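Local coordinates for guanidinopropionase (Pseudomonas aeruginosa, PDB 3NIQ), which catalyses the manganese-dependent hydrolysis of 3-guanidinopropanoate to beta-alanine and urea, as a homohexameric member of the arginase family, at residues I14-L26 against P58-K70. Numbering follows the deposited sequence.
Sequences IPRFAGIPTFMRL and PREVRNLSSLMRK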
loop_
_atom_site.group_PDB
_atom_site.type_symbol
_atom_site.label_atom_id
_atom_site.label_comp_id
_atom_site.label_asym_id
_atom_site.label_seq_id
_atom_site.Cartn_x
_atom_site.Cartn_y
_atom_site.Cartn_z
ATOM N N ILE A 14 15.732 16.611 20.433
ATOM C CA ILE A 14 15.830 16.116 19.065
ATOM C C ILE A 14 14.603 15.252 18.796
ATOM O O ILE A 14 14.462 14.178 19.379
ATOM C CB ILE A 14 17.141 15.322 18.817
ATOM C CG1 ILE A 14 18.374 16.207 19.104
ATOM C CG2 ILE A 14 17.202 14.839 17.355
ATOM C CD1 ILE A 14 19.689 15.427 19.310
ATOM N N PRO A 15 13.686 15.732 17.938
ATOM C CA PRO A 15 12.415 15.005 17.821
ATOM C C PRO A 15 12.668 13.611 17.241
ATOM O O PRO A 15 13.688 13.395 16.584
ATOM C CB PRO A 15 11.592 15.862 16.866
ATOM C CG PRO A 15 12.371 17.181 16.708
ATOM C CD PRO A 15 13.797 16.831 16.963
ATOM N N ARG A 16 11.760 12.682 17.515
ATOM C CA ARG A 16 11.980 11.260 17.241
ATOM C C ARG A 16 12.074 10.913 15.753
ATOM O O ARG A 16 12.488 9.808 15.391
ATOM C CB ARG A 16 10.884 10.426 17.918
ATOM C CG ARG A 16 10.935 10.527 19.416
ATOM C CD ARG A 16 9.798 9.769 20.093
ATOM N NE ARG A 16 9.923 9.871 21.550
ATOM C CZ ARG A 16 10.872 9.280 22.292
ATOM N NH1 ARG A 16 11.821 8.505 21.748
ATOM N NH2 ARG A 16 10.873 9.461 23.604
ATOM N N PHE A 17 11.695 11.846 14.888
ATOM C CA PHE A 17 11.727 11.571 13.454
ATOM C C PHE A 17 13.065 12.000 12.871
ATOM O O PHE A 17 13.334 11.788 11.691
ATOM C CB PHE A 17 10.560 12.267 12.730
ATOM C CG PHE A 17 10.378 13.711 13.104
ATOM C CD1 PHE A 17 11.248 14.684 12.623
ATOM C CD2 PHE A 17 9.322 14.101 13.937
ATOM C CE1 PHE A 17 11.090 16.042 12.962
ATOM C CE2 PHE A 17 9.152 15.442 14.283
ATOM C CZ PHE A 17 10.036 16.420 13.796
ATOM N N ALA A 18 13.886 12.612 13.723
ATOM C CA ALA A 18 15.159 13.213 13.328
ATOM C C ALA A 18 16.332 12.473 13.971
ATOM O O ALA A 18 16.149 11.670 14.893
ATOM C CB ALA A 18 15.182 14.669 13.738
ATOM N N GLY A 19 17.537 12.750 13.485
ATOM C CA GLY A 19 18.731 12.090 13.968
ATOM C C GLY A 19 19.018 10.812 13.192
ATOM O O GLY A 19 18.113 10.201 12.613
ATOM N N ILE A 20 20.278 10.400 13.186
ATOM C CA ILE A 20 20.676 9.191 12.456
ATOM C C ILE A 20 20.016 7.982 13.129
ATOM O O ILE A 20 20.020 7.881 14.345
ATOM C CB ILE A 20 22.217 9.086 12.341
ATOM C CG1 ILE A 20 22.736 10.296 11.546
ATOM C CG2 ILE A 20 22.646 7.761 11.659
ATOM C CD1 ILE A 20 24.215 10.586 11.714
ATOM N N PRO A 21 19.358 7.121 12.340
ATOM C CA PRO A 21 18.553 6.069 12.973
ATOM C C PRO A 21 19.338 4.820 13.419
ATOM O O PRO A 21 19.321 3.796 12.739
ATOM C CB PRO A 21 17.509 5.723 11.898
ATOM C CG PRO A 21 18.177 6.043 10.597
ATOM C CD PRO A 21 19.089 7.235 10.891
ATOM N N THR A 22 19.990 4.907 14.574
ATOM C CA THR A 22 20.601 3.733 15.204
ATOM C C THR A 22 19.586 3.064 16.140
ATOM O O THR A 22 18.585 3.674 16.503
ATOM C CB THR A 22 21.790 4.160 16.074
ATOM O OG1 THR A 22 21.355 5.202 16.944
ATOM C CG2 THR A 22 22.943 4.679 15.234
ATOM N N PHE A 23 19.853 1.829 16.575
ATOM C CA PHE A 23 18.943 1.186 17.519
ATOM C C PHE A 23 18.730 2.089 18.728
ATOM O O PHE A 23 19.698 2.526 19.352
ATOM C CB PHE A 23 19.494 -0.165 17.987
ATOM C CG PHE A 23 19.362 -1.253 16.976
ATOM C CD1 PHE A 23 18.105 -1.572 16.435
ATOM C CD2 PHE A 23 20.485 -1.984 16.574
ATOM C CE1 PHE A 23 17.974 -2.601 15.486
ATOM C CE2 PHE A 23 20.360 -3.025 15.656
ATOM C CZ PHE A 23 19.090 -3.316 15.093
ATOM N N MET A 24 17.463 2.368 19.038
ATOM C CA MET A 24 17.066 3.186 20.192
ATOM C C MET A 24 17.720 4.577 20.156
ATOM O O MET A 24 17.800 5.233 21.181
ATOM C CB MET A 24 17.408 2.475 21.516
ATOM C CG MET A 24 17.031 0.978 21.578
ATOM S SD MET A 24 15.268 0.712 21.433
ATOM C CE MET A 24 15.197 -1.100 21.505
ATOM N N ARG A 25 18.209 4.994 18.980
ATOM C CA ARG A 25 18.955 6.263 18.813
ATOM C C ARG A 25 20.127 6.387 19.776
ATOM O O ARG A 25 20.427 7.475 20.287
ATOM C CB ARG A 25 18.021 7.485 18.939
ATOM C CG ARG A 25 16.824 7.440 17.960
ATOM C CD ARG A 25 16.306 8.833 17.620
ATOM N NE ARG A 25 15.693 9.474 18.778
ATOM C CZ ARG A 25 15.383 10.769 18.832
ATOM N NH1 ARG A 25 15.624 11.568 17.794
ATOM N NH2 ARG A 25 14.832 11.267 19.921
ATOM N N LEU A 26 20.797 5.269 20.010
ATOM C CA LEU A 26 21.975 5.234 20.860
ATOM C C LEU A 26 23.194 5.563 20.009
ATOM O O LEU A 26 23.090 5.597 18.762
ATOM C CB LEU A 26 22.112 3.831 21.503
ATOM C CG LEU A 26 21.117 3.479 22.619
ATOM C CD1 LEU A 26 20.960 1.971 22.772
ATOM C CD2 LEU A 26 21.526 4.066 23.971
ATOM N N PRO A 58 16.747 -5.500 10.063
ATOM C CA PRO A 58 17.470 -4.674 11.015
ATOM C C PRO A 58 17.418 -3.172 10.695
ATOM O O PRO A 58 17.335 -2.340 11.607
ATOM C CB PRO A 58 18.902 -5.204 10.913
ATOM C CG PRO A 58 18.716 -6.637 10.503
ATOM C CD PRO A 58 17.625 -6.513 9.457
ATOM N N ARG A 59 17.442 -2.822 9.419
ATOM C CA ARG A 59 17.356 -1.412 9.073
ATOM C C ARG A 59 16.013 -0.817 9.525
ATOM O O ARG A 59 15.962 0.274 10.095
ATOM C CB ARG A 59 17.539 -1.185 7.575
ATOM C CG ARG A 59 17.610 0.343 7.238
ATOM C CD ARG A 59 18.305 0.576 5.944
ATOM N NE ARG A 59 19.752 0.504 6.118
ATOM C CZ ARG A 59 20.625 0.434 5.119
ATOM N NH1 ARG A 59 20.212 0.399 3.860
ATOM N NH2 ARG A 59 21.924 0.373 5.378
ATOM N N GLU A 60 14.917 -1.522 9.260
ATOM C CA GLU A 60 13.619 -0.930 9.569
ATOM C C GLU A 60 13.310 -0.999 11.058
ATOM O O GLU A 60 12.623 -0.125 11.605
ATOM C CB GLU A 60 12.508 -1.565 8.721
ATOM C CG GLU A 60 12.703 -1.308 7.208
ATOM C CD GLU A 60 12.971 0.155 6.885
ATOM O OE1 GLU A 60 12.295 1.026 7.479
ATOM O OE2 GLU A 60 13.862 0.427 6.044
ATOM N N VAL A 61 13.807 -2.037 11.731
ATOM C CA VAL A 61 13.708 -2.039 13.207
ATOM C C VAL A 61 14.531 -0.877 13.825
ATOM O O VAL A 61 14.094 -0.251 14.794
ATOM C CB VAL A 61 14.096 -3.424 13.830
ATOM C CG1 VAL A 61 14.217 -3.330 15.356
ATOM C CG2 VAL A 61 13.035 -4.473 13.473
ATOM N N ARG A 62 15.712 -0.581 13.277
ATOM C CA ARG A 62 16.472 0.579 13.765
ATOM C C ARG A 62 15.605 1.816 13.618
ATOM O O ARG A 62 15.465 2.609 14.540
ATOM C CB ARG A 62 17.773 0.808 12.972
ATOM C CG ARG A 62 18.924 -0.127 13.343
ATOM C CD ARG A 62 20.262 0.345 12.763
ATOM N NE ARG A 62 21.398 -0.368 13.348
ATOM C CZ ARG A 62 21.909 -1.509 12.876
ATOM N NH1 ARG A 62 21.380 -2.087 11.801
ATOM N NH2 ARG A 62 22.957 -2.071 13.478
ATOM N N ASN A 63 15.018 1.952 12.440
ATOM C CA ASN A 63 14.194 3.100 12.126
ATOM C C ASN A 63 13.040 3.319 13.094
ATOM O O ASN A 63 12.908 4.394 13.686
ATOM C CB ASN A 63 13.661 2.939 10.720
ATOM C CG ASN A 63 13.267 4.248 10.125
ATOM O OD1 ASN A 63 12.218 4.802 10.450
ATOM N ND2 ASN A 63 14.139 4.786 9.275
ATOM N N LEU A 64 12.213 2.285 13.260
ATOM C CA LEU A 64 11.069 2.349 14.154
ATOM C C LEU A 64 11.439 2.398 15.630
ATOM O O LEU A 64 10.652 2.898 16.448
ATOM C CB LEU A 64 10.112 1.170 13.896
ATOM C CG LEU A 64 9.059 1.436 12.816
ATOM C CD1 LEU A 64 8.075 2.589 13.234
ATOM C CD2 LEU A 64 9.643 1.730 11.445
ATOM N N SER A 65 12.625 1.895 15.976
ATOM C CA SER A 65 13.077 1.944 17.382
ATOM C C SER A 65 13.251 3.384 17.903
ATOM O O SER A 65 13.405 3.596 19.098
ATOM C CB SER A 65 14.364 1.132 17.593
ATOM O OG SER A 65 15.501 1.831 17.112
ATOM N N SER A 66 13.218 4.367 16.998
ATOM C CA SER A 66 13.161 5.785 17.383
ATOM C C SER A 66 11.966 6.105 18.272
ATOM O O SER A 66 11.979 7.115 18.970
ATOM C CB SER A 66 13.049 6.651 16.122
ATOM O OG SER A 66 14.327 6.786 15.569
ATOM N N LEU A 67 10.929 5.265 18.239
ATOM C CA LEU A 67 9.716 5.547 19.031
ATOM C C LEU A 67 9.833 5.088 20.476
ATOM O O LEU A 67 8.983 5.442 21.310
ATOM C CB LEU A 67 8.475 4.902 18.393
ATOM C CG LEU A 67 8.195 5.189 16.918
ATOM C CD1 LEU A 67 6.810 4.698 16.522
ATOM C CD2 LEU A 67 8.323 6.690 16.635
ATOM N N MET A 68 10.869 4.297 20.770
ATOM C CA MET A 68 11.060 3.773 22.125
ATOM C C MET A 68 11.578 4.857 23.057
ATOM O O MET A 68 12.375 5.715 22.648
ATOM C CB MET A 68 12.026 2.601 22.124
ATOM C CG MET A 68 11.552 1.365 21.308
ATOM S SD MET A 68 10.053 0.668 22.012
ATOM C CE MET A 68 8.753 1.351 20.971
ATOM N N ARG A 69 11.129 4.808 24.311
ATOM C CA ARG A 69 11.542 5.796 25.305
ATOM C C ARG A 69 12.558 5.185 26.288
ATOM O O ARG A 69 13.048 4.066 26.069
ATOM C CB ARG A 69 10.300 6.415 25.974
ATOM C CG ARG A 69 9.342 7.011 24.926
ATOM C CD ARG A 69 8.206 7.861 25.497
ATOM N NE ARG A 69 7.226 8.230 24.460
ATOM C CZ ARG A 69 6.275 7.404 24.011
ATOM N NH1 ARG A 69 6.177 6.172 24.513
ATOM N NH2 ARG A 69 5.406 7.803 23.077
ATOM N N LYS A 70 12.894 5.903 27.353
ATOM C CA LYS A 70 14.011 5.497 28.200
ATOM C C LYS A 70 13.660 4.520 29.315
ATOM O O LYS A 70 14.538 3.831 29.841
ATOM C CB LYS A 70 14.700 6.730 28.791
ATOM C CG LYS A 70 15.431 7.587 27.751
ATOM C CD LYS A 70 16.369 8.628 28.381
ATOM C CE LYS A 70 15.627 9.696 29.174
ATOM N NZ LYS A 70 16.459 10.945 29.272
HETATM O O HOH W 1 16.330 5.174 15.286
HETATM O O HOH W 2 15.362 5.550 23.005
#
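Phe23 and Arg62 come within 4.5 Å at their CA atoms where the irregular chain 14-26 passes over the helix that opens 58-70 and the turns after it. The loop is shaped by a type I turn, Pro15 to Ala18, and an inverse gamma turn centred on Pro21.

The flat ring of Phe23 gives Arg62 a broad surface: CG of Arg62 stands over the ring centre, 3.5 Å from the centroid, and the extended chain carries the guanidinium onto the CE2 side, stacked with the planes 29° apart. Salt bridges to Asp87 and Asp90 hold that guanidinium, and Asp87 also accepts from Phe23 N. Ser65, small enough to lie against the loop backbone, turns OG between its own N and carbonyl carbon (chi1 77°); OG takes the Met24 N-H at 2.8 Å and donates to Arg62 O. A water bonded to Ser66 OG links Thr22 O with Arg62 O.

Farther along, the extended side chain of Arg16 reaches across to the turns after the helix, NH1 donating to Ser66 O (3.1 Å, 154°). Arg25, bent at chi3, folds back to grip Ile14 O with NH1 and NH2, while NH1 also binds Ala18 O; this ties Arg25 to the turn Pro15 to Ala18 and the residue before it. The flexible thioether of Met24 fits against Met68, the Met24 SD lying 3.8 Å from the Met68 CG.

Beneath this layer, Phe23 and Met24 rest on Leu39 of strand 37-42 and Met303 of helix 294-317, joining the N-terminal loop to one side of the parallel arginase-fold sheet.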